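Local coordinates for protein NALP (Neisseria meningitidis, PDB 1UYN) that forms the outer-membrane translocator domain of an autotransporter, a beta-barrel with a hydrophilic pore through which the secreted protease passenger domain reaches the bacterial surface, at residues T69-I74 and A85-M90; I46-Q51 and S299-V304; F127-Y132 and T153-G158; G35-G40 and G112-A117. All coordinates share one frame; numbering follows the deposited sequence.

Interaction 1: residues T69-I74 and A85-M90. With CXE (pentaethylene glycol monodecyl ether), chain B.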
loop_
_atom_site.group_PDB
_atom_site.type_symbol
_atom_site.label_atom_id
_atom_site.label_comp_id
_atom_site.label_asym_id
_atom_site.label_seq_id
_atom_site.Cartn_x
_atom_site.Cartn_y
_atom_site.Cartn_z
ATOM N N THR A 69 -1.965 9.448 -1.863
ATOM C CA THR A 69 -3.161 8.678 -2.176
ATOM C C THR A 69 -4.322 9.218 -1.402
ATOM O O THR A 69 -4.261 9.243 -0.193
ATOM C CB THR A 69 -2.956 7.224 -1.745
ATOM O OG1 THR A 69 -1.758 6.714 -2.335
ATOM C CG2 THR A 69 -4.088 6.322 -2.298
ATOM N N GLN A 70 -5.378 9.664 -2.086
ATOM C CA GLN A 70 -6.649 9.985 -1.410
ATOM C C GLN A 70 -7.572 8.797 -1.509
ATOM O O GLN A 70 -7.675 8.172 -2.558
ATOM C CB GLN A 70 -7.343 11.200 -1.984
ATOM C CG GLN A 70 -6.409 12.347 -2.424
ATOM C CD GLN A 70 -5.433 12.761 -1.370
ATOM O OE1 GLN A 70 -5.832 13.271 -0.325
ATOM N NE2 GLN A 70 -4.151 12.548 -1.630
ATOM N N THR A 71 -8.199 8.462 -0.392
ATOM C CA THR A 71 -9.141 7.365 -0.345
ATOM C C THR A 71 -10.396 7.815 0.343
ATOM O O THR A 71 -10.336 8.540 1.332
ATOM C CB THR A 71 -8.532 6.164 0.425
ATOM O OG1 THR A 71 -8.085 6.591 1.727
ATOM C CG2 THR A 71 -7.270 5.664 -0.284
ATOM N N VAL A 72 -11.524 7.376 -0.181
ATOM C CA VAL A 72 -12.786 7.422 0.531
ATOM C C VAL A 72 -13.244 5.984 0.687
ATOM O O VAL A 72 -12.996 5.163 -0.180
ATOM C CB VAL A 72 -13.804 8.254 -0.193
ATOM C CG1 VAL A 72 -15.151 8.155 0.472
ATOM C CG2 VAL A 72 -13.385 9.689 -0.195
ATOM N N GLY A 73 -13.902 5.683 1.807
ATOM C CA GLY A 73 -14.195 4.302 2.166
ATOM C C GLY A 73 -15.329 4.171 3.167
ATOM O O GLY A 73 -15.641 5.086 3.873
ATOM N N ILE A 74 -16.001 3.040 3.168
ATOM C CA ILE A 74 -16.891 2.727 4.245
ATOM C C ILE A 74 -16.491 1.445 4.891
ATOM O O ILE A 74 -15.874 0.599 4.256
ATOM C CB ILE A 74 -18.353 2.650 3.790
ATOM C CG1 ILE A 74 -18.530 1.529 2.780
ATOM C CG2 ILE A 74 -18.803 4.020 3.257
ATOM C CD1 ILE A 74 -19.833 1.568 2.114
ATOM N N ALA A 85 -15.457 -3.761 4.552
ATOM C CA ALA A 85 -14.993 -2.460 4.111
ATOM C C ALA A 85 -14.797 -2.480 2.623
ATOM O O ALA A 85 -14.544 -3.506 2.014
ATOM C CB ALA A 85 -13.711 -2.092 4.810
ATOM N N ALA A 86 -15.017 -1.318 2.062
ATOM C CA ALA A 86 -14.841 -1.076 0.673
ATOM C C ALA A 86 -14.316 0.359 0.579
ATOM O O ALA A 86 -14.854 1.303 1.169
ATOM C CB ALA A 86 -16.154 -1.274 -0.061
ATOM N N THR A 87 -13.234 0.499 -0.174
ATOM C CA THR A 87 -12.542 1.778 -0.315
ATOM C C THR A 87 -12.161 2.003 -1.753
ATOM O O THR A 87 -11.869 1.078 -2.510
ATOM C CB THR A 87 -11.300 1.827 0.593
ATOM O OG1 THR A 87 -11.711 2.172 1.926
ATOM C CG2 THR A 87 -10.376 2.964 0.206
ATOM N N LEU A 88 -12.213 3.258 -2.124
ATOM C CA LEU A 88 -11.812 3.690 -3.445
ATOM C C LEU A 88 -10.690 4.693 -3.290
ATOM O O LEU A 88 -10.724 5.576 -2.453
ATOM C CB LEU A 88 -12.988 4.266 -4.172
ATOM C CG LEU A 88 -13.061 3.821 -5.617
ATOM C CD1 LEU A 88 -14.500 3.551 -6.096
ATOM C CD2 LEU A 88 -12.396 4.951 -6.437
ATOM N N GLY A 89 -9.652 4.474 -4.090
ATOM C CA GLY A 89 -8.389 5.137 -3.906
ATOM C C GLY A 89 -7.953 5.657 -5.239
ATOM O O GLY A 89 -7.962 4.910 -6.225
ATOM N N MET A 90 -7.569 6.937 -5.233
ATOM C CA MET A 90 -6.869 7.571 -6.327
ATOM C C MET A 90 -5.490 8.049 -5.875
ATOM O O MET A 90 -5.326 8.733 -4.871
ATOM C CB MET A 90 -7.738 8.655 -6.924
ATOM C CG MET A 90 -9.063 8.039 -7.417
ATOM S SD MET A 90 -10.239 9.044 -8.482
ATOM C CE MET A 90 -11.834 7.919 -8.557
HETATM C C1 CXE B . -4.691 12.370 -5.853
HETATM C C2 CXE B . -5.952 13.183 -6.094
HETATM C C3 CXE B . -7.237 12.361 -5.973
HETATM C C4 CXE B . -8.437 13.199 -5.523
HETATM C C5 CXE B . -9.730 12.383 -5.545
HETATM C C6 CXE B . -10.234 11.868 -4.184
HETATM C C7 CXE B . -10.492 10.342 -4.154
HETATM C C8 CXE B . -11.914 9.974 -3.710
HETATM C C9 CXE B . -12.554 8.735 -4.374
HETATM C C10 CXE B . -13.994 9.022 -4.852
HETATM O O11 CXE B . -14.945 7.982 -4.595
HETATM C C12 CXE B . -15.467 8.038 -3.268
HETATM C C13 CXE B . -16.431 6.891 -2.949
HETATM O O14 CXE B . -15.844 5.640 -2.465
HETATM C C15 CXE B . -16.772 4.872 -1.650
HETATM C C16 CXE B . -16.500 3.364 -1.561
HETATM O O17 CXE B . -17.505 2.576 -2.215
HETATM C C18 CXE B . -18.582 2.127 -1.387
HETATM C C19 CXE B . -19.522 1.218 -2.183
HETATM O O20 CXE B . -20.679 0.827 -1.413
HETATM C C21 CXE B . -21.347 -0.317 -1.966
HETATM C C22 CXE B . -22.861 -0.273 -1.784
HETATM O O23 CXE B . -23.251 -1.134 -0.714
HETATM C C24 CXE B . -24.045 -2.283 -1.036
HETATM C C25 CXE B . -24.407 -3.097 0.216
HETATM O O26 CXE B . -23.573 -4.247 0.341
#

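Interaction 2: residues I46-Q51 and S299-V304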
loop_
_atom_site.group_PDB
_atom_site.type_symbol
_atom_site.label_atom_id
_atom_site.label_comp_id
_atom_site.label_asym_id
_atom_site.label_seq_id
_atom_site.Cartn_x
_atom_site.Cartn_y
_atom_site.Cartn_z
ATOM N N ILE A 46 -15.168 7.068 5.710
ATOM C CA ILE A 46 -13.785 7.444 6.009
ATOM C C ILE A 46 -13.080 8.109 4.823
ATOM O O ILE A 46 -13.055 7.559 3.736
ATOM C CB ILE A 46 -12.988 6.200 6.442
ATOM C CG1 ILE A 46 -13.825 5.271 7.361
ATOM C CG2 ILE A 46 -11.720 6.620 7.185
ATOM C CD1 ILE A 46 -13.885 3.809 6.820
ATOM N N ALA A 47 -12.520 9.288 5.037
ATOM C CA ALA A 47 -11.702 9.971 4.024
ATOM C C ALA A 47 -10.275 10.123 4.544
ATOM O O ALA A 47 -10.076 10.590 5.667
ATOM C CB ALA A 47 -12.280 11.350 3.726
ATOM N N GLN A 48 -9.294 9.776 3.719
ATOM C CA GLN A 48 -7.898 9.619 4.143
ATOM C C GLN A 48 -6.934 10.145 3.068
ATOM O O GLN A 48 -7.164 9.985 1.866
ATOM C CB GLN A 48 -7.583 8.125 4.374
ATOM C CG GLN A 48 -7.231 7.723 5.769
ATOM C CD GLN A 48 -7.600 6.275 6.115
ATOM O OE1 GLN A 48 -6.836 5.355 5.856
ATOM N NE2 GLN A 48 -8.761 6.081 6.704
ATOM N N THR A 49 -5.853 10.769 3.531
ATOM C CA THR A 49 -4.633 10.950 2.739
ATOM C C THR A 49 -3.432 10.163 3.275
ATOM O O THR A 49 -3.012 10.359 4.412
ATOM C CB THR A 49 -4.268 12.418 2.733
ATOM O OG1 THR A 49 -5.366 13.143 2.199
ATOM C CG2 THR A 49 -3.123 12.693 1.748
ATOM N N GLN A 50 -2.862 9.300 2.445
ATOM C CA GLN A 50 -1.615 8.619 2.794
ATOM C C GLN A 50 -0.496 9.240 1.963
ATOM O O GLN A 50 -0.611 9.247 0.770
ATOM C CB GLN A 50 -1.755 7.120 2.541
ATOM C CG GLN A 50 -0.448 6.327 2.490
ATOM C CD GLN A 50 -0.660 4.858 2.015
ATOM O OE1 GLN A 50 -0.040 4.412 1.027
ATOM N NE2 GLN A 50 -1.518 4.116 2.726
ATOM N N GLN A 51 0.533 9.815 2.591
ATOM C CA GLN A 51 1.785 10.229 1.902
ATOM C C GLN A 51 2.930 9.205 2.107
ATOM O O GLN A 51 3.080 8.638 3.169
ATOM C CB GLN A 51 2.275 11.612 2.360
ATOM C CG GLN A 51 1.237 12.745 2.308
ATOM C CD GLN A 51 0.719 13.050 0.881
ATOM O OE1 GLN A 51 -0.382 13.586 0.717
ATOM N NE2 GLN A 51 1.516 12.733 -0.134
ATOM N N SER A 299 6.042 6.239 5.543
ATOM C CA SER A 299 4.590 6.239 5.230
ATOM C C SER A 299 3.837 6.991 6.311
ATOM O O SER A 299 4.050 6.762 7.497
ATOM C CB SER A 299 4.046 4.814 5.150
ATOM O OG SER A 299 2.898 4.787 4.322
ATOM N N GLY A 300 2.987 7.921 5.902
ATOM C CA GLY A 300 2.182 8.726 6.834
ATOM C C GLY A 300 0.713 8.616 6.479
ATOM O O GLY A 300 0.393 8.150 5.421
ATOM N N ARG A 301 -0.190 9.066 7.323
ATOM C CA ARG A 301 -1.626 8.906 7.029
ATOM C C ARG A 301 -2.473 9.747 7.974
ATOM O O ARG A 301 -2.258 9.696 9.178
ATOM C CB ARG A 301 -2.041 7.451 7.178
ATOM C CG ARG A 301 -2.893 6.972 6.084
ATOM C CD ARG A 301 -3.815 5.866 6.477
ATOM N NE ARG A 301 -3.073 4.657 6.832
ATOM C CZ ARG A 301 -3.458 3.733 7.727
ATOM N NH1 ARG A 301 -4.605 3.832 8.405
ATOM N NH2 ARG A 301 -2.673 2.675 7.931
ATOM N N VAL A 302 -3.399 10.529 7.423
ATOM C CA VAL A 302 -4.348 11.298 8.210
ATOM C C VAL A 302 -5.729 10.966 7.666
ATOM O O VAL A 302 -5.944 11.007 6.465
ATOM C CB VAL A 302 -4.093 12.827 8.152
ATOM C CG1 VAL A 302 -5.117 13.577 9.026
ATOM C CG2 VAL A 302 -2.700 13.161 8.640
ATOM N N GLY A 303 -6.639 10.608 8.562
ATOM C CA GLY A 303 -7.989 10.219 8.219
ATOM C C GLY A 303 -9.018 10.949 9.057
ATOM O O GLY A 303 -8.828 11.147 10.277
ATOM N N VAL A 304 -10.098 11.378 8.413
ATOM C CA VAL A 304 -11.250 11.905 9.130
ATOM C C VAL A 304 -12.416 10.967 8.837
ATOM O O VAL A 304 -12.519 10.427 7.759
ATOM C CB VAL A 304 -11.499 13.361 8.750
ATOM C CG1 VAL A 304 -12.799 13.887 9.351
ATOM C CG2 VAL A 304 -10.337 14.218 9.273
#

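Interaction 3: residues F127-Y132 and T153-G158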
loop_
_atom_site.group_PDB
_atom_site.type_symbol
_atom_site.label_atom_id
_atom_site.label_comp_id
_atom_site.label_asym_id
_atom_site.label_seq_id
_atom_site.Cartn_x
_atom_site.Cartn_y
_atom_site.Cartn_z
ATOM N N PHE A 127 -9.010 -7.932 -0.826
ATOM C CA PHE A 127 -8.935 -7.967 -2.283
ATOM C C PHE A 127 -8.813 -6.536 -2.822
ATOM O O PHE A 127 -9.365 -5.589 -2.275
ATOM C CB PHE A 127 -10.179 -8.636 -2.855
ATOM C CG PHE A 127 -10.285 -8.536 -4.349
ATOM C CD1 PHE A 127 -9.572 -9.419 -5.169
ATOM C CD2 PHE A 127 -11.072 -7.551 -4.952
ATOM C CE1 PHE A 127 -9.645 -9.341 -6.571
ATOM C CE2 PHE A 127 -11.164 -7.484 -6.365
ATOM C CZ PHE A 127 -10.439 -8.380 -7.159
ATOM N N SER A 128 -8.084 -6.364 -3.892
ATOM C CA SER A 128 -7.970 -5.053 -4.504
ATOM C C SER A 128 -7.753 -5.225 -5.996
ATOM O O SER A 128 -7.174 -6.223 -6.472
ATOM C CB SER A 128 -6.841 -4.266 -3.871
ATOM O OG SER A 128 -5.594 -4.778 -4.307
ATOM N N TYR A 129 -8.294 -4.271 -6.736
ATOM C CA TYR A 129 -8.143 -4.233 -8.176
ATOM C C TYR A 129 -7.840 -2.796 -8.425
ATOM O O TYR A 129 -8.647 -1.937 -8.068
ATOM C CB TYR A 129 -9.422 -4.642 -8.924
ATOM C CG TYR A 129 -9.259 -4.685 -10.420
ATOM C CD1 TYR A 129 -9.452 -3.550 -11.203
ATOM C CD2 TYR A 129 -8.886 -5.852 -11.054
ATOM C CE1 TYR A 129 -9.306 -3.596 -12.595
ATOM C CE2 TYR A 129 -8.727 -5.915 -12.445
ATOM C CZ TYR A 129 -8.942 -4.791 -13.224
ATOM O OH TYR A 129 -8.771 -4.866 -14.630
ATOM N N GLY A 130 -6.678 -2.535 -9.013
ATOM C CA GLY A 130 -6.408 -1.218 -9.513
ATOM C C GLY A 130 -5.769 -1.207 -10.877
ATOM O O GLY A 130 -5.203 -2.190 -11.346
ATOM N N ARG A 131 -5.868 -0.049 -11.493
ATOM C CA ARG A 131 -5.244 0.226 -12.738
ATOM C C ARG A 131 -4.181 1.265 -12.492
ATOM O O ARG A 131 -4.259 2.031 -11.557
ATOM C CB ARG A 131 -6.275 0.752 -13.707
ATOM C CG ARG A 131 -7.443 -0.176 -13.921
ATOM C CD ARG A 131 -7.154 -1.251 -14.951
ATOM N NE ARG A 131 -7.704 -0.841 -16.238
ATOM C CZ ARG A 131 -7.006 -0.799 -17.365
ATOM N NH1 ARG A 131 -5.711 -1.162 -17.406
ATOM N NH2 ARG A 131 -7.607 -0.376 -18.470
ATOM N N TYR A 132 -3.148 1.258 -13.316
ATOM C CA TYR A 132 -2.113 2.262 -13.176
ATOM C C TYR A 132 -1.629 2.747 -14.531
ATOM O O TYR A 132 -1.769 2.065 -15.525
ATOM C CB TYR A 132 -0.977 1.780 -12.248
ATOM C CG TYR A 132 -0.094 0.703 -12.801
ATOM C CD1 TYR A 132 0.986 1.013 -13.592
ATOM C CD2 TYR A 132 -0.328 -0.630 -12.513
ATOM C CE1 TYR A 132 1.796 0.049 -14.095
ATOM C CE2 TYR A 132 0.477 -1.615 -13.030
ATOM C CZ TYR A 132 1.551 -1.266 -13.823
ATOM O OH TYR A 132 2.393 -2.243 -14.356
ATOM N N THR A 153 -2.440 -3.397 -14.580
ATOM C CA THR A 153 -3.418 -3.790 -13.600
ATOM C C THR A 153 -2.651 -4.470 -12.526
ATOM O O THR A 153 -1.722 -5.221 -12.800
ATOM C CB THR A 153 -4.360 -4.767 -14.199
ATOM O OG1 THR A 153 -4.916 -4.175 -15.367
ATOM C CG2 THR A 153 -5.582 -4.961 -13.300
ATOM N N LEU A 154 -3.012 -4.169 -11.298
ATOM C CA LEU A 154 -2.480 -4.853 -10.142
ATOM C C LEU A 154 -3.608 -5.371 -9.287
ATOM O O LEU A 154 -4.495 -4.613 -8.907
ATOM C CB LEU A 154 -1.651 -3.878 -9.347
ATOM C CG LEU A 154 -1.110 -4.376 -8.038
ATOM C CD1 LEU A 154 -0.195 -5.627 -8.246
ATOM C CD2 LEU A 154 -0.392 -3.201 -7.415
ATOM N N MET A 155 -3.586 -6.651 -8.963
ATOM C CA MET A 155 -4.559 -7.193 -8.025
ATOM C C MET A 155 -3.903 -7.697 -6.787
ATOM O O MET A 155 -2.841 -8.237 -6.842
ATOM C CB MET A 155 -5.326 -8.325 -8.647
ATOM C CG MET A 155 -6.258 -7.776 -9.701
ATOM S SD MET A 155 -7.123 -9.061 -10.617
ATOM C CE MET A 155 -7.360 -10.492 -9.097
ATOM N N GLN A 156 -4.543 -7.540 -5.664
ATOM C CA GLN A 156 -4.008 -8.139 -4.465
ATOM C C GLN A 156 -5.091 -9.014 -3.863
ATOM O O GLN A 156 -6.304 -8.697 -3.937
ATOM C CB GLN A 156 -3.566 -7.066 -3.466
ATOM C CG GLN A 156 -2.550 -6.074 -3.997
ATOM C CD GLN A 156 -2.542 -4.852 -3.148
ATOM O OE1 GLN A 156 -3.607 -4.296 -2.862
ATOM N NE2 GLN A 156 -1.369 -4.412 -2.738
ATOM N N LEU A 157 -4.634 -10.137 -3.313
ATOM C CA LEU A 157 -5.439 -11.003 -2.469
ATOM C C LEU A 157 -4.703 -11.285 -1.159
ATOM O O LEU A 157 -3.509 -11.593 -1.147
ATOM C CB LEU A 157 -5.702 -12.319 -3.179
ATOM C CG LEU A 157 -7.087 -12.418 -3.797
ATOM C CD1 LEU A 157 -7.118 -13.630 -4.707
ATOM C CD2 LEU A 157 -8.138 -12.591 -2.661
ATOM N N GLY A 158 -5.431 -11.216 -0.062
ATOM C CA GLY A 158 -4.829 -11.259 1.246
ATOM C C GLY A 158 -5.614 -12.157 2.180
ATOM O O GLY A 158 -6.857 -12.196 2.152
HETATM O O HOH W 1 -4.324 -3.583 -6.316
#

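Interaction 4: residues G35-G40 and G112-A117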
loop_
_atom_site.group_PDB
_atom_site.type_symbol
_atom_site.label_atom_id
_atom_site.label_comp_id
_atom_site.label_asym_id
_atom_site.label_seq_id
_atom_site.Cartn_x
_atom_site.Cartn_y
_atom_site.Cartn_z
ATOM N N GLY A 35 -8.682 -0.488 8.855
ATOM C CA GLY A 35 -10.027 0.006 8.969
ATOM C C GLY A 35 -11.083 -0.982 9.364
ATOM O O GLY A 35 -12.212 -0.603 9.706
ATOM N N LEU A 36 -10.746 -2.261 9.265
ATOM C CA LEU A 36 -11.594 -3.352 9.751
ATOM C C LEU A 36 -11.569 -3.506 11.271
ATOM O O LEU A 36 -12.525 -4.022 11.850
ATOM C CB LEU A 36 -11.180 -4.666 9.107
ATOM C CG LEU A 36 -11.481 -4.800 7.616
ATOM C CD1 LEU A 36 -10.700 -5.954 7.050
ATOM C CD2 LEU A 36 -12.968 -4.986 7.315
ATOM N N ASP A 37 -10.485 -3.062 11.906
ATOM C CA ASP A 37 -10.273 -3.249 13.351
ATOM C C ASP A 37 -11.051 -2.211 14.189
ATOM O O ASP A 37 -11.645 -2.532 15.209
ATOM C CB ASP A 37 -8.768 -3.181 13.706
ATOM C CG ASP A 37 -7.896 -3.983 12.750
ATOM O OD1 ASP A 37 -8.412 -4.957 12.166
ATOM O OD2 ASP A 37 -6.690 -3.702 12.501
ATOM N N HIS A 38 -11.056 -0.969 13.719
ATOM C CA HIS A 38 -11.545 0.176 14.497
ATOM C C HIS A 38 -12.989 0.001 14.905
ATOM O O HIS A 38 -13.381 0.405 15.991
ATOM C CB HIS A 38 -11.368 1.486 13.689
ATOM C CG HIS A 38 -10.001 1.627 13.084
ATOM N ND1 HIS A 38 -8.871 1.899 13.831
ATOM C CD2 HIS A 38 -9.576 1.457 11.814
ATOM C CE1 HIS A 38 -7.814 1.915 13.036
ATOM N NE2 HIS A 38 -8.215 1.650 11.804
ATOM N N ASN A 39 -13.761 -0.634 14.033
ATOM C CA ASN A 39 -15.212 -0.585 14.099
ATOM C C ASN A 39 -15.792 -1.075 15.424
ATOM O O ASN A 39 -15.406 -2.136 15.934
ATOM C CB ASN A 39 -15.848 -1.332 12.902
ATOM C CG ASN A 39 -16.491 -0.378 11.899
ATOM O OD1 ASN A 39 -17.720 -0.160 11.927
ATOM N ND2 ASN A 39 -15.664 0.234 11.040
ATOM N N GLY A 40 -16.679 -0.233 15.973
ATOM C CA GLY A 40 -17.556 -0.540 17.093
ATOM C C GLY A 40 -18.947 -0.663 16.482
ATOM O O GLY A 40 -19.122 -1.450 15.570
ATOM N N GLY A 112 -12.347 -5.572 2.016
ATOM C CA GLY A 112 -11.890 -6.402 3.116
ATOM C C GLY A 112 -13.043 -7.024 3.865
ATOM O O GLY A 112 -14.081 -6.422 4.012
ATOM N N ILE A 113 -12.889 -8.260 4.300
ATOM C CA ILE A 113 -13.855 -8.786 5.278
ATOM C C ILE A 113 -13.091 -9.320 6.498
ATOM O O ILE A 113 -12.001 -9.835 6.388
ATOM C CB ILE A 113 -14.770 -9.846 4.625
ATOM C CG1 ILE A 113 -15.781 -10.353 5.654
ATOM C CG2 ILE A 113 -13.910 -11.016 4.028
ATOM C CD1 ILE A 113 -16.349 -11.810 5.356
ATOM N N ARG A 114 -13.635 -9.148 7.670
ATOM C CA ARG A 114 -12.987 -9.631 8.894
ATOM C C ARG A 114 -14.011 -10.406 9.633
ATOM O O ARG A 114 -15.049 -9.861 9.936
ATOM C CB ARG A 114 -12.553 -8.460 9.765
ATOM C CG ARG A 114 -12.203 -8.848 11.180
ATOM C CD ARG A 114 -11.555 -7.740 11.994
ATOM N NE ARG A 114 -11.759 -8.010 13.409
ATOM C CZ ARG A 114 -10.929 -7.671 14.390
ATOM N NH1 ARG A 114 -9.799 -7.015 14.175
ATOM N NH2 ARG A 114 -11.230 -8.025 15.617
ATOM N N HIS A 115 -13.756 -11.682 9.857
ATOM C CA HIS A 115 -14.605 -12.535 10.677
ATOM C C HIS A 115 -13.964 -12.723 12.032
ATOM O O HIS A 115 -12.861 -13.190 12.091
ATOM C CB HIS A 115 -14.754 -13.908 10.011
ATOM C CG HIS A 115 -15.809 -14.750 10.630
ATOM N ND1 HIS A 115 -15.934 -14.890 11.995
ATOM C CD2 HIS A 115 -16.816 -15.465 10.087
ATOM C CE1 HIS A 115 -16.980 -15.641 12.271
ATOM N NE2 HIS A 115 -17.537 -16.002 11.134
ATOM N N ASP A 116 -14.671 -12.389 13.112
ATOM C CA ASP A 116 -14.248 -12.670 14.496
ATOM C C ASP A 116 -14.742 -13.991 15.045
ATOM O O ASP A 116 -15.901 -14.352 14.898
ATOM C CB ASP A 116 -14.716 -11.592 15.444
ATOM C CG ASP A 116 -14.009 -10.290 15.221
ATOM O OD1 ASP A 116 -12.787 -10.255 15.194
ATOM O OD2 ASP A 116 -14.577 -9.208 15.044
ATOM N N ALA A 117 -13.850 -14.711 15.701
ATOM C CA ALA A 117 -14.244 -15.826 16.494
ATOM C C ALA A 117 -14.401 -15.252 17.904
ATOM O O ALA A 117 -13.428 -15.171 18.670
ATOM C CB ALA A 117 -13.198 -16.914 16.425
#

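Interaction 1: residues T69-I74 and A85-M90
The antiparallel beta hairpin of strands 62-79 and 82-97 is joined here by three hydrogen-bonded pairs: Gln70 with Met90, Val72 with Leu88 and Ile74 with Ala86. Each pair makes two backbone bonds; one of the straighter is Leu88 N to Val72 O, 2.8 Å with 174° at the hydrogen. These residues face the outside of the barrel, where pentaethylene glycol monodecyl ether lies along both strands. Val72 suits this surface: its CB meets C12 of the detergent at 3.5 Å, and CG2 packs on the alkyl chain. Beside it, Leu88 CB touches ether oxygen O14 at 3.6 Å. Gln70 lends its aliphatic part, CG resting 3.6 Å from C3, while its OE1 is satisfied by Thr49 on the next strand. A bend at chi2 (-52°) folds this amide aside from Met90. On the inner face, glycines sit opposite threonines. Thr71 CG2 lies over Gly89, 3.8 Å from its CA, and Thr87 sits against Gly73, its CG2 meeting Thr71 CB at 3.7 Å. Thr69 OG1 bonds to Arg28 of helix 12-34. A mainly apolar outer face over glycines and threonines marks a transmembrane hairpin of an outer-membrane beta-barrel.

Interaction 2: residues I46-Q51 and S299-V304
Arg301 and Gln48 lie diagonally across the two antiparallel strands, on the face turned into the barrel, and the arginine stem is flanked by two glutamines. Its CG packs on Gln50 CB at 3.7 Å, while its CD carries it past the amide of Gln48. That amide and the guanidinium are turned only 25° apart, but Gln48 OE1 stays 3.7 Å from Arg301 NH1, so they lie near each other without a hydrogen bond. The arginine chain bends at chi3 (-66°), and NH2 makes a weak, long ion pair with Asp34; the long polar side chain suits a water-compatible interior. Gln48 lies across from Gly303, whose lack of a side chain lets Gln48 CG come 3.6 Å from Gly303 CA. This contact closes the barrel: strand 43-57, the first, meets strand 295-307, the last. Backbone bonds run both ways between Thr49 and Val302 and between Ala47 and Val304; Val304 N to Ala47 O is 2.9 Å. Val304, paired with the small Ala47, stands on the outer surface together with Val302, as expected of apolar residues on a lipid-facing wall. Thr49 shares that outer face.

Interaction 3: residues F127-Y132 and T153-G158
Ser128 OG is gripped from several directions. It donates to Gln156 OE1 (2.5 Å in the model, not to be pressed at this resolution), accepts from a water at 2.7 Å, and receives a weak bond from Gln156 N. Its chi1 of 74° sets OG between the backbone N and the carbonyl carbon, facing the glutamine. The same water donates to Leu154 O at 2.8 Å, linking the serine to a carbonyl of the partner strand. Gln156 stretches inward, and its NE2 bonds to the carbonyl of Gln25 in helix 12-34. A small hydroxyl beside a long amide suits the space between wall and helix. Strands 121-139 and 145-163 form an antiparallel hairpin of the transmembrane barrel; Gly130 and Leu154 exchange backbone bonds, Gly130 N to Leu154 O at 3.0 Å. The outer face carries the aromatic and apolar Phe127, Tyr129, Met155 and Leu157, with Thr153 and Arg131 at one end. Met155 touches two rings: CE meets the edge of Phe127, 3.6 Å from CE1, while its sulfur makes a Met-aromatic contact at the edge of Tyr129, SD 4.9 Å from the ring centroid. Thr153 turns its methyl CG2 to the same tyrosine, 3.4 Å from CZ.

Interaction 4: residues G35-G40 and G112-A117
Residues 35-38 turn with helix-like backbone angles, without the bonding of a regular helix, beside the extended strand 112-117, and the CA atoms of Leu36 and Arg114 are 6.5 Å apart. The contact joins the linker between helix 12-34 and strand 43-57 to the barrel wall, at the end where the chain also terminates, which is periplasmic in barrels of this kind. Leu36 sets its CB toward the strand. Its CD2 lies 3.8 Å from Gly112 O, and the lack of a side chain on Gly112 suits this close approach of a branched residue. Further along, Leu36 CB touches Arg114 CB at 4.1 Å, the two side chains lying alongside and running opposite ways; Leu126 and Ala85 of the adjoining strands add to the apolar surroundings of the leucine. Arg114 suits its place because it combines a long apolar stem with a charge. With CG anti to the backbone N (chi1 165°) and the chain extended as far as NE, it carries its guanidinium past Leu36 O to lie between Asp37 and Asp116. Asp37 OD1 also makes a salt bridge to Lys124, and Tyr122 adds a cation-pi contact to the arginine. Asp116 OD1 takes Arg114 NH2 on its syn side at 2.8 Å, whereas Arg114 NH1 meets Asp37 OD1 at 3.2 Å from above the carboxylate, 47° out of its plane.

Overall arrangement
All four contacts belong to one closed antiparallel barrel of twelve strands. Interactions 1 and 2 are neighbours, centres about 10 Å apart, because strands 43-57 and 62-79 lie side by side; Gly73 O and Ile46 N are 2.7 Å apart, a probable hydrogen bond. Interaction 4 touches interaction 1 through strands 82-97 and 100-117, and the next strand, 121-139, carries interaction 3, about 20 Å from interactions 2 and 4 between centres. Along the chain, interactions 1 and 3 are nested within the span closed by interaction 2, whereas interactions 2 and 4 interleave. Hairpins thus build the wall, interaction 2 seals it into a pore, and interaction 4 fastens the linker from the helix that occupies that pore.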